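Local atomic coordinates of membrane lipoprotein TpN32 (Treponema pallidum, PDB entry 1XS5), a protein that binds L-methionine in the cleft of a periplasmic-binding-protein fold and probably serves as the lipid-tethered receptor for uptake of this amino acid. Residues A100-D109 against N147-L158; R115-A123 against A188-Y196. All blocks are in the same frame, centred on the assembly; numbering follows the deposited sequence.

Strand 103-107 enters first and runs directly into helix 110-122, so the opening halves of both contacts follow one another in the chain. Contact 1 closes a loop when strand 149-153 returns parallel to strand 103-107, with helix 110-122 lying between them in sequence. Contact 2 closes a longer loop when residues 188-196 reach back to that helix, and since the segments alternate the two loops cross. Both reach one five-stranded mixed sheet: contact 1 joins two of its strands, contact 2 sets the helix against the segment holding edge strand 188-189. Leu150 CD2 and Leu120 CD1 lie 3.6 Å apart. Asp109 of contact 1 lies near the bound methionine, and Arg115 of contact 2 hydrogen-bonds to it.

Contact 1 (A100-D109 against N147-L158); sequences AGAVIAIPND and NVVLQEVESALL
Ile104 and Val148 form the apolar centre on one face of a parallel strand pair, CG1 of Ile104 lying 3.8 Å from CG1 of Val148. Farther along this face Ile106 and Leu150 meet more loosely and turn to helix 110-122, where both touch Leu117. On the other face CG1 of Val103 rests against Gln151, 3.5 Å from its CG. At the end of this face the CD2 methyl of Leu158 comes within 3.7 Å of Ala105 CB, while its CD1 branch meets the Pro107 ring at about a right angle.

Between these faces runs a parallel backbone pairing in which Ile104 and Ile106 each use both N-H and carbonyl toward strand 149-153: their N-H groups go to the carbonyls of Val149 and Gln151, and their carbonyls accept from Gln151 N and Val153 N. The bond from Val149 N to Ala102 O, 2.9 Å, is almost straight at 174°.

The polar edge lies past Pro107. CG of Asn108 sits between its backbone N and carbonyl carbon (chi1 80°), which lays the amide alongside Glu154, and OD1 accepts from a water. That water also donates to Asp109 OD1 at 2.8 Å and accepts from Ser155 N at 3.0 Å. A second water donates to Asp109 OD1, whose other oxygen, OD2, takes a hydrogen bond from Asn112 of the methionine pocket. The chemistry thus changes along the pair, from direct backbone bonds flanked largely by apolar side chains to a water-bridged carboxylate about 5 Å from the bound methionine, consistent with a second-shell role for Asp109 in placing Asn112.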
loop_
_atom_site.group_PDB
_atom_site.type_symbol
_atom_site.label_atom_id
_atom_site.label_comp_id
_atom_site.label_asym_id
_atom_site.label_seq_id
_atom_site.Cartn_x
_atom_site.Cartn_y
_atom_site.Cartn_z
ATOM N N ALA A 100 -19.412 -19.749 -9.819
ATOM C CA ALA A 100 -19.804 -18.707 -10.752
ATOM C C ALA A 100 -20.644 -17.764 -9.917
ATOM O O ALA A 100 -21.305 -18.191 -8.967
ATOM C CB ALA A 100 -20.650 -19.281 -11.880
ATOM N N GLY A 101 -20.632 -16.482 -10.260
ATOM C CA GLY A 101 -21.405 -15.541 -9.485
ATOM C C GLY A 101 -20.768 -15.099 -8.167
ATOM O O GLY A 101 -21.303 -14.204 -7.539
ATOM N N ALA A 102 -19.655 -15.702 -7.740
ATOM C CA ALA A 102 -19.004 -15.299 -6.471
ATOM C C ALA A 102 -18.783 -13.786 -6.393
ATOM O O ALA A 102 -18.469 -13.149 -7.413
ATOM C CB ALA A 102 -17.661 -16.023 -6.319
ATOM N N VAL A 103 -18.926 -13.196 -5.193
ATOM C CA VAL A 103 -18.724 -11.733 -5.058
ATOM C C VAL A 103 -17.312 -11.423 -4.520
ATOM O O VAL A 103 -16.948 -11.885 -3.436
ATOM C CB VAL A 103 -19.761 -11.076 -4.062
ATOM C CG1 VAL A 103 -19.412 -9.589 -3.838
ATOM C CG2 VAL A 103 -21.185 -11.194 -4.607
ATOM N N ILE A 104 -16.513 -10.683 -5.274
ATOM C CA ILE A 104 -15.148 -10.350 -4.827
ATOM C C ILE A 104 -15.017 -8.825 -4.685
ATOM O O ILE A 104 -15.228 -8.077 -5.642
ATOM C CB ILE A 104 -14.088 -10.895 -5.834
ATOM C CG1 ILE A 104 -14.185 -12.426 -5.912
ATOM C CG2 ILE A 104 -12.687 -10.491 -5.398
ATOM C CD1 ILE A 104 -13.063 -13.095 -6.764
ATOM N N ALA A 105 -14.665 -8.367 -3.485
ATOM C CA ALA A 105 -14.510 -6.948 -3.210
ATOM C C ALA A 105 -13.069 -6.540 -3.471
ATOM O O ALA A 105 -12.146 -7.260 -3.087
ATOM C CB ALA A 105 -14.849 -6.676 -1.741
ATOM N N ILE A 106 -12.878 -5.371 -4.068
ATOM C CA ILE A 106 -11.551 -4.859 -4.353
ATOM C C ILE A 106 -11.440 -3.376 -3.988
ATOM O O ILE A 106 -12.461 -2.688 -3.808
ATOM C CB ILE A 106 -11.223 -5.038 -5.862
ATOM C CG1 ILE A 106 -12.217 -4.256 -6.716
ATOM C CG2 ILE A 106 -11.331 -6.520 -6.269
ATOM C CD1 ILE A 106 -11.980 -4.511 -8.228
ATOM N N PRO A 107 -10.213 -2.840 -3.942
ATOM C CA PRO A 107 -10.040 -1.438 -3.595
ATOM C C PRO A 107 -10.739 -0.534 -4.595
ATOM O O PRO A 107 -10.848 -0.869 -5.770
ATOM C CB PRO A 107 -8.518 -1.250 -3.645
ATOM C CG PRO A 107 -7.999 -2.565 -3.225
ATOM C CD PRO A 107 -8.898 -3.516 -4.031
ATOM N N ASN A 108 -11.189 0.625 -4.132
ATOM C CA ASN A 108 -11.873 1.560 -5.040
ATOM C C ASN A 108 -11.041 2.782 -5.432
ATOM O O ASN A 108 -11.548 3.681 -6.111
ATOM C CB ASN A 108 -13.231 1.984 -4.453
ATOM C CG ASN A 108 -13.107 3.073 -3.408
ATOM O OD1 ASN A 108 -12.009 3.407 -2.943
ATOM N ND2 ASN A 108 -14.251 3.632 -3.019
ATOM N N ASP A 109 -9.766 2.847 -5.028
ATOM C CA ASP A 109 -8.942 3.975 -5.493
ATOM C C ASP A 109 -8.246 3.401 -6.731
ATOM O O ASP A 109 -7.704 2.290 -6.715
ATOM C CB ASP A 109 -7.954 4.471 -4.439
ATOM C CG ASP A 109 -6.981 3.394 -3.993
ATOM O OD1 ASP A 109 -7.404 2.445 -3.318
ATOM O OD2 ASP A 109 -5.787 3.522 -4.320
ATOM N N ASN A 147 -17.052 -15.789 -14.163
ATOM C CA ASN A 147 -18.375 -15.212 -13.859
ATOM C C ASN A 147 -18.440 -14.672 -12.427
ATOM O O ASN A 147 -19.210 -15.162 -11.611
ATOM C CB ASN A 147 -19.425 -16.278 -14.033
ATOM C CG ASN A 147 -19.490 -16.780 -15.454
ATOM O OD1 ASN A 147 -19.737 -16.003 -16.381
ATOM N ND2 ASN A 147 -19.249 -18.080 -15.644
ATOM N N VAL A 148 -17.631 -13.651 -12.143
ATOM C CA VAL A 148 -17.515 -13.035 -10.814
ATOM C C VAL A 148 -18.094 -11.622 -10.734
ATOM O O VAL A 148 -18.057 -10.856 -11.700
ATOM C CB VAL A 148 -16.003 -12.974 -10.406
ATOM C CG1 VAL A 148 -15.770 -11.875 -9.329
ATOM C CG2 VAL A 148 -15.556 -14.340 -9.888
ATOM N N VAL A 149 -18.614 -11.260 -9.566
ATOM C CA VAL A 149 -19.169 -9.921 -9.372
ATOM C C VAL A 149 -18.076 -9.162 -8.621
ATOM O O VAL A 149 -17.704 -9.585 -7.532
ATOM C CB VAL A 149 -20.451 -9.963 -8.438
ATOM C CG1 VAL A 149 -20.899 -8.584 -8.101
ATOM C CG2 VAL A 149 -21.552 -10.771 -9.067
ATOM N N LEU A 150 -17.586 -8.060 -9.182
ATOM C CA LEU A 150 -16.517 -7.256 -8.565
ATOM C C LEU A 150 -17.078 -6.043 -7.835
ATOM O O LEU A 150 -17.697 -5.196 -8.466
ATOM C CB LEU A 150 -15.554 -6.744 -9.640
ATOM C CG LEU A 150 -14.868 -7.843 -10.465
ATOM C CD1 LEU A 150 -14.112 -7.229 -11.635
ATOM C CD2 LEU A 150 -13.906 -8.580 -9.608
ATOM N N GLN A 151 -16.871 -5.938 -6.533
ATOM C CA GLN A 151 -17.395 -4.774 -5.813
ATOM C C GLN A 151 -16.300 -3.849 -5.376
ATOM O O GLN A 151 -15.404 -4.256 -4.660
ATOM C CB GLN A 151 -18.150 -5.177 -4.549
ATOM C CG GLN A 151 -19.201 -6.216 -4.744
ATOM C CD GLN A 151 -20.318 -6.088 -3.710
ATOM O OE1 GLN A 151 -20.069 -5.856 -2.495
ATOM N NE2 GLN A 151 -21.562 -6.239 -4.181
ATOM N N GLU A 152 -16.383 -2.589 -5.773
ATOM C CA GLU A 152 -15.380 -1.621 -5.389
ATOM C C GLU A 152 -15.695 -1.155 -3.962
ATOM O O GLU A 152 -16.835 -0.780 -3.678
ATOM C CB GLU A 152 -15.432 -0.429 -6.364
ATOM C CG GLU A 152 -15.054 -0.799 -7.806
ATOM C CD GLU A 152 -15.477 0.275 -8.800
ATOM O OE1 GLU A 152 -16.696 0.396 -9.058
ATOM O OE2 GLU A 152 -14.597 1.011 -9.304
ATOM N N VAL A 153 -14.696 -1.136 -3.081
ATOM C CA VAL A 153 -14.926 -0.760 -1.685
ATOM C C VAL A 153 -13.761 0.065 -1.178
ATOM O O VAL A 153 -12.633 -0.184 -1.609
ATOM C CB VAL A 153 -15.033 -2.045 -0.807
ATOM C CG1 VAL A 153 -15.228 -1.688 0.663
ATOM C CG2 VAL A 153 -16.167 -2.898 -1.278
ATOM N N GLU A 154 -13.999 1.053 -0.296
ATOM C CA GLU A 154 -12.872 1.818 0.250
ATOM C C GLU A 154 -11.893 0.835 0.889
ATOM O O GLU A 154 -12.294 0.011 1.696
ATOM C CB GLU A 154 -13.311 2.790 1.345
ATOM C CG GLU A 154 -14.230 3.866 0.870
ATOM C CD GLU A 154 -14.211 5.061 1.800
ATOM O OE1 GLU A 154 -14.223 4.850 3.037
ATOM O OE2 GLU A 154 -14.179 6.204 1.293
ATOM N N SER A 155 -10.610 0.946 0.554
ATOM C CA SER A 155 -9.627 -0.017 1.081
ATOM C C SER A 155 -9.694 -0.320 2.565
ATOM O O SER A 155 -9.642 -1.474 2.986
ATOM C CB SER A 155 -8.217 0.452 0.745
ATOM O OG SER A 155 -8.090 0.390 -0.652
ATOM N N ALA A 156 -9.782 0.722 3.370
ATOM C CA ALA A 156 -9.835 0.513 4.815
ATOM C C ALA A 156 -11.044 -0.315 5.293
ATOM O O ALA A 156 -11.020 -0.892 6.393
ATOM C CB ALA A 156 -9.837 1.892 5.509
ATOM N N LEU A 157 -12.092 -0.403 4.481
ATOM C CA LEU A 157 -13.295 -1.125 4.865
ATOM C C LEU A 157 -13.365 -2.539 4.327
ATOM O O LEU A 157 -14.315 -3.253 4.585
ATOM C CB LEU A 157 -14.546 -0.371 4.353
ATOM C CG LEU A 157 -14.663 1.095 4.804
ATOM C CD1 LEU A 157 -15.970 1.747 4.285
ATOM C CD2 LEU A 157 -14.647 1.102 6.328
ATOM N N LEU A 158 -12.358 -2.933 3.568
ATOM C CA LEU A 158 -12.360 -4.255 2.968
ATOM C C LEU A 158 -12.414 -5.342 4.033
ATOM O O LEU A 158 -13.192 -6.302 3.875
ATOM C CB LEU A 158 -11.154 -4.362 2.020
ATOM C CG LEU A 158 -11.378 -3.657 0.656
ATOM C CD1 LEU A 158 -10.040 -3.421 -0.051
ATOM C CD2 LEU A 158 -12.241 -4.586 -0.212
HETATM O O HOH W 1 -9.582 2.783 -1.575
HETATM O O HOH W 2 -5.892 0.835 -1.608
#

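Contact 2 (R115-A123 against A188-Y196); sequences RALRLLEAA and AVEPDASAY. With MET (methionine), chain B.
Arg115 and Glu190 form a two-pronged salt bridge. The arginine grips side-on: NE donates to OE1 of Glu190 at 2.9 Å in an almost straight bond, and NH2 reaches OE2 at 2.8 Å, more bent. OE1 lies in the guanidinium plane, but the carboxylate is turned 40° from it. With CG opposite the backbone N (chi1 -176°) and the chain extended to NE, the arginine spans from the helix to the bound methionine, whose carboxylate oxygen O accepts from NH1 at 2.9 Å. NH1 also bonds Asn112 OD1, and Glu190 OE2 takes a second bond from Leu85 N, so the acid that positions the arginine is itself held. The paired carboxylate probably balances the charge of Arg115 and holds the guanidinium in its rotation for the ligand.

The face of Tyr196 gives a second restraint. Its ring lies nearly parallel to the guanidinium, 11° apart, but slid along the chain: CD of Arg115 stands over the ring centre, 3.6 Å from the centroid, in a CH-pi contact, and Tyr196 CB lies over the guanidinium. At the hydroxyl, a water donates to Tyr196 OH and accepts from Arg118 NH1, which also bonds Gly133 O.

Toward the helix end, Leu119 CD1 packs on the backbone at Glu190 N, 3.5 Å away, while its CD2 meets Ala188 CB at 4.2 Å. Ala122 CB touches the Pro191 ring, and Ala123 CB faces Ala188 CB at 4.0 Å.

Helix 110-122 thus lies with Ala116 and Leu120 against strands 103-107 and 167-170, while residues 188-196 cross another flank, the short, weakly bonded strand 188-189 pairing through Ala188 with Leu87 of strand 86-88 at the edge of the sheet.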
loop_
_atom_site.group_PDB
_atom_site.type_symbol
_atom_site.label_atom_id
_atom_site.label_comp_id
_atom_site.label_asym_id
_atom_site.label_seq_id
_atom_site.Cartn_x
_atom_site.Cartn_y
_atom_site.Cartn_z
ATOM N N ARG A 115 -4.391 -2.632 -9.795
ATOM C CA ARG A 115 -3.472 -3.629 -9.241
ATOM C C ARG A 115 -4.219 -4.904 -8.851
ATOM O O ARG A 115 -3.754 -6.025 -9.125
ATOM C CB ARG A 115 -2.794 -2.995 -8.020
ATOM C CG ARG A 115 -1.742 -3.835 -7.352
ATOM C CD ARG A 115 -1.279 -3.076 -6.116
ATOM N NE ARG A 115 -0.292 -3.833 -5.358
ATOM C CZ ARG A 115 0.064 -3.476 -4.138
ATOM N NH1 ARG A 115 -0.530 -2.416 -3.619
ATOM N NH2 ARG A 115 1.015 -4.125 -3.468
ATOM N N ALA A 116 -5.371 -4.729 -8.194
ATOM C CA ALA A 116 -6.184 -5.857 -7.762
ATOM C C ALA A 116 -6.795 -6.590 -8.981
ATOM O O ALA A 116 -6.874 -7.812 -9.004
ATOM C CB ALA A 116 -7.300 -5.371 -6.825
ATOM N N LEU A 117 -7.216 -5.820 -9.987
ATOM C CA LEU A 117 -7.790 -6.410 -11.210
ATOM C C LEU A 117 -6.714 -7.255 -11.942
ATOM O O LEU A 117 -7.027 -8.338 -12.459
ATOM C CB LEU A 117 -8.340 -5.281 -12.104
ATOM C CG LEU A 117 -9.628 -4.618 -11.539
ATOM C CD1 LEU A 117 -10.016 -3.371 -12.413
ATOM C CD2 LEU A 117 -10.764 -5.604 -11.533
ATOM N N ARG A 118 -5.462 -6.777 -11.948
ATOM C CA ARG A 118 -4.376 -7.530 -12.587
ATOM C C ARG A 118 -3.979 -8.790 -11.772
ATOM O O ARG A 118 -3.459 -9.781 -12.316
ATOM C CB ARG A 118 -3.196 -6.603 -12.882
ATOM C CG ARG A 118 -3.630 -5.545 -13.878
ATOM C CD ARG A 118 -2.601 -5.170 -14.931
ATOM N NE ARG A 118 -3.198 -4.372 -16.020
ATOM C CZ ARG A 118 -3.371 -3.047 -15.998
ATOM N NH1 ARG A 118 -2.985 -2.320 -14.935
ATOM N NH2 ARG A 118 -3.932 -2.449 -17.049
ATOM N N LEU A 119 -4.244 -8.756 -10.474
ATOM C CA LEU A 119 -4.040 -9.932 -9.614
ATOM C C LEU A 119 -5.089 -10.993 -10.009
ATOM O O LEU A 119 -4.768 -12.174 -10.204
ATOM C CB LEU A 119 -4.213 -9.515 -8.142
ATOM C CG LEU A 119 -4.123 -10.612 -7.080
ATOM C CD1 LEU A 119 -3.906 -9.935 -5.707
ATOM C CD2 LEU A 119 -5.432 -11.477 -7.082
ATOM N N LEU A 120 -6.358 -10.579 -10.105
ATOM C CA LEU A 120 -7.454 -11.492 -10.490
ATOM C C LEU A 120 -7.228 -11.984 -11.929
ATOM O O LEU A 120 -7.532 -13.110 -12.256
ATOM C CB LEU A 120 -8.811 -10.744 -10.402
ATOM C CG LEU A 120 -9.164 -10.353 -8.941
ATOM C CD1 LEU A 120 -10.481 -9.562 -8.911
ATOM C CD2 LEU A 120 -9.314 -11.583 -8.104
ATOM N N GLU A 121 -6.690 -11.123 -12.790
ATOM C CA GLU A 121 -6.417 -11.565 -14.165
ATOM C C GLU A 121 -5.361 -12.702 -14.144
ATOM O O GLU A 121 -5.527 -13.741 -14.805
ATOM C CB GLU A 121 -5.907 -10.368 -14.978
ATOM C CG GLU A 121 -5.470 -10.673 -16.395
ATOM C CD GLU A 121 -5.066 -9.404 -17.158
ATOM O OE1 GLU A 121 -4.219 -8.649 -16.623
ATOM O OE2 GLU A 121 -5.585 -9.168 -18.285
ATOM N N ALA A 122 -4.279 -12.494 -13.387
ATOM C CA ALA A 122 -3.207 -13.481 -13.246
ATOM C C ALA A 122 -3.735 -14.816 -12.698
ATOM O O ALA A 122 -3.211 -15.896 -13.038
ATOM C CB ALA A 122 -2.102 -12.919 -12.303
ATOM N N ALA A 123 -4.751 -14.748 -11.834
ATOM C CA ALA A 123 -5.351 -15.967 -11.276
ATOM C C ALA A 123 -6.411 -16.602 -12.213
ATOM O O ALA A 123 -7.032 -17.603 -11.856
ATOM C CB ALA A 123 -5.988 -15.671 -9.879
ATOM N N ALA A 188 -4.245 -16.213 -3.745
ATOM C CA ALA A 188 -3.591 -15.745 -4.976
ATOM C C ALA A 188 -2.902 -14.444 -4.631
ATOM O O ALA A 188 -3.407 -13.650 -3.828
ATOM C CB ALA A 188 -4.648 -15.500 -6.142
ATOM N N VAL A 189 -1.739 -14.222 -5.240
ATOM C CA VAL A 189 -0.955 -13.021 -4.984
ATOM C C VAL A 189 -0.724 -12.241 -6.279
ATOM O O VAL A 189 -0.699 -12.832 -7.361
ATOM C CB VAL A 189 0.382 -13.399 -4.349
ATOM C CG1 VAL A 189 1.274 -12.133 -4.153
ATOM C CG2 VAL A 189 0.104 -14.093 -3.012
ATOM N N GLU A 190 -0.536 -10.926 -6.159
ATOM C CA GLU A 190 -0.352 -10.073 -7.314
ATOM C C GLU A 190 0.907 -10.508 -8.048
ATOM O O GLU A 190 1.874 -10.996 -7.431
ATOM C CB GLU A 190 -0.194 -8.629 -6.892
ATOM C CG GLU A 190 1.077 -8.394 -6.071
ATOM C CD GLU A 190 1.194 -6.943 -5.669
ATOM O OE1 GLU A 190 0.985 -6.081 -6.568
ATOM O OE2 GLU A 190 1.483 -6.670 -4.478
ATOM N N PRO A 191 0.926 -10.304 -9.371
ATOM C CA PRO A 191 2.098 -10.710 -10.155
ATOM C C PRO A 191 3.364 -9.870 -9.990
ATOM O O PRO A 191 4.466 -10.369 -10.260
ATOM C CB PRO A 191 1.583 -10.703 -11.604
ATOM C CG PRO A 191 0.450 -9.653 -11.587
ATOM C CD PRO A 191 -0.218 -9.911 -10.232
ATOM N N ASP A 192 3.251 -8.616 -9.567
ATOM C CA ASP A 192 4.486 -7.809 -9.442
ATOM C C ASP A 192 4.507 -6.867 -8.268
ATOM O O ASP A 192 4.457 -5.646 -8.440
ATOM C CB ASP A 192 4.749 -6.991 -10.714
ATOM C CG ASP A 192 6.185 -6.401 -10.756
ATOM O OD1 ASP A 192 7.009 -6.717 -9.860
ATOM O OD2 ASP A 192 6.485 -5.634 -11.697
ATOM N N ALA A 193 4.602 -7.432 -7.074
ATOM C CA ALA A 193 4.622 -6.611 -5.856
ATOM C C ALA A 193 5.789 -5.624 -5.793
ATOM O O ALA A 193 5.660 -4.533 -5.212
ATOM C CB ALA A 193 4.631 -7.507 -4.622
ATOM N N SER A 194 6.931 -5.950 -6.388
ATOM C CA SER A 194 8.028 -4.993 -6.280
ATOM C C SER A 194 7.722 -3.647 -6.965
ATOM O O SER A 194 8.243 -2.601 -6.549
ATOM C CB SER A 194 9.330 -5.597 -6.819
ATOM O OG SER A 194 9.338 -5.479 -8.237
ATOM N N ALA A 195 6.886 -3.648 -8.002
ATOM C CA ALA A 195 6.509 -2.392 -8.685
ATOM C C ALA A 195 5.678 -1.463 -7.739
ATOM O O ALA A 195 5.588 -0.244 -7.915
ATOM C CB ALA A 195 5.690 -2.705 -9.917
ATOM N N TYR A 196 5.070 -2.075 -6.739
ATOM C CA TYR A 196 4.235 -1.348 -5.804
ATOM C C TYR A 196 4.904 -1.135 -4.462
ATOM O O TYR A 196 4.236 -1.036 -3.432
ATOM C CB TYR A 196 2.895 -2.084 -5.697
ATOM C CG TYR A 196 2.089 -1.946 -6.985
ATOM C CD1 TYR A 196 1.327 -0.791 -7.234
ATOM C CD2 TYR A 196 2.111 -2.944 -7.971
ATOM C CE1 TYR A 196 0.611 -0.641 -8.413
ATOM C CE2 TYR A 196 1.397 -2.793 -9.168
ATOM C CZ TYR A 196 0.646 -1.640 -9.376
ATOM O OH TYR A 196 -0.099 -1.490 -10.533
HETATM N N MET B . 0.498 -0.098 1.962
HETATM C CA MET B . -0.339 -0.067 0.708
HETATM C C MET B . 0.019 -1.181 -0.300
HETATM O O MET B . -0.907 -1.850 -0.822
HETATM C CB MET B . -0.188 1.297 -0.002
HETATM C CG MET B . -1.223 1.486 -1.091
HETATM S SD MET B . -1.080 3.044 -1.995
HETATM C CE MET B . -1.890 4.153 -0.767
HETATM O OXT MET B . 1.229 -1.366 -0.560
HETATM O O HOH W 3 3.411 -2.756 -1.649
HETATM O O HOH W 4 -1.165 -3.010 -12.488
HETATM O O HOH W 5 -2.904 -13.969 -9.034
#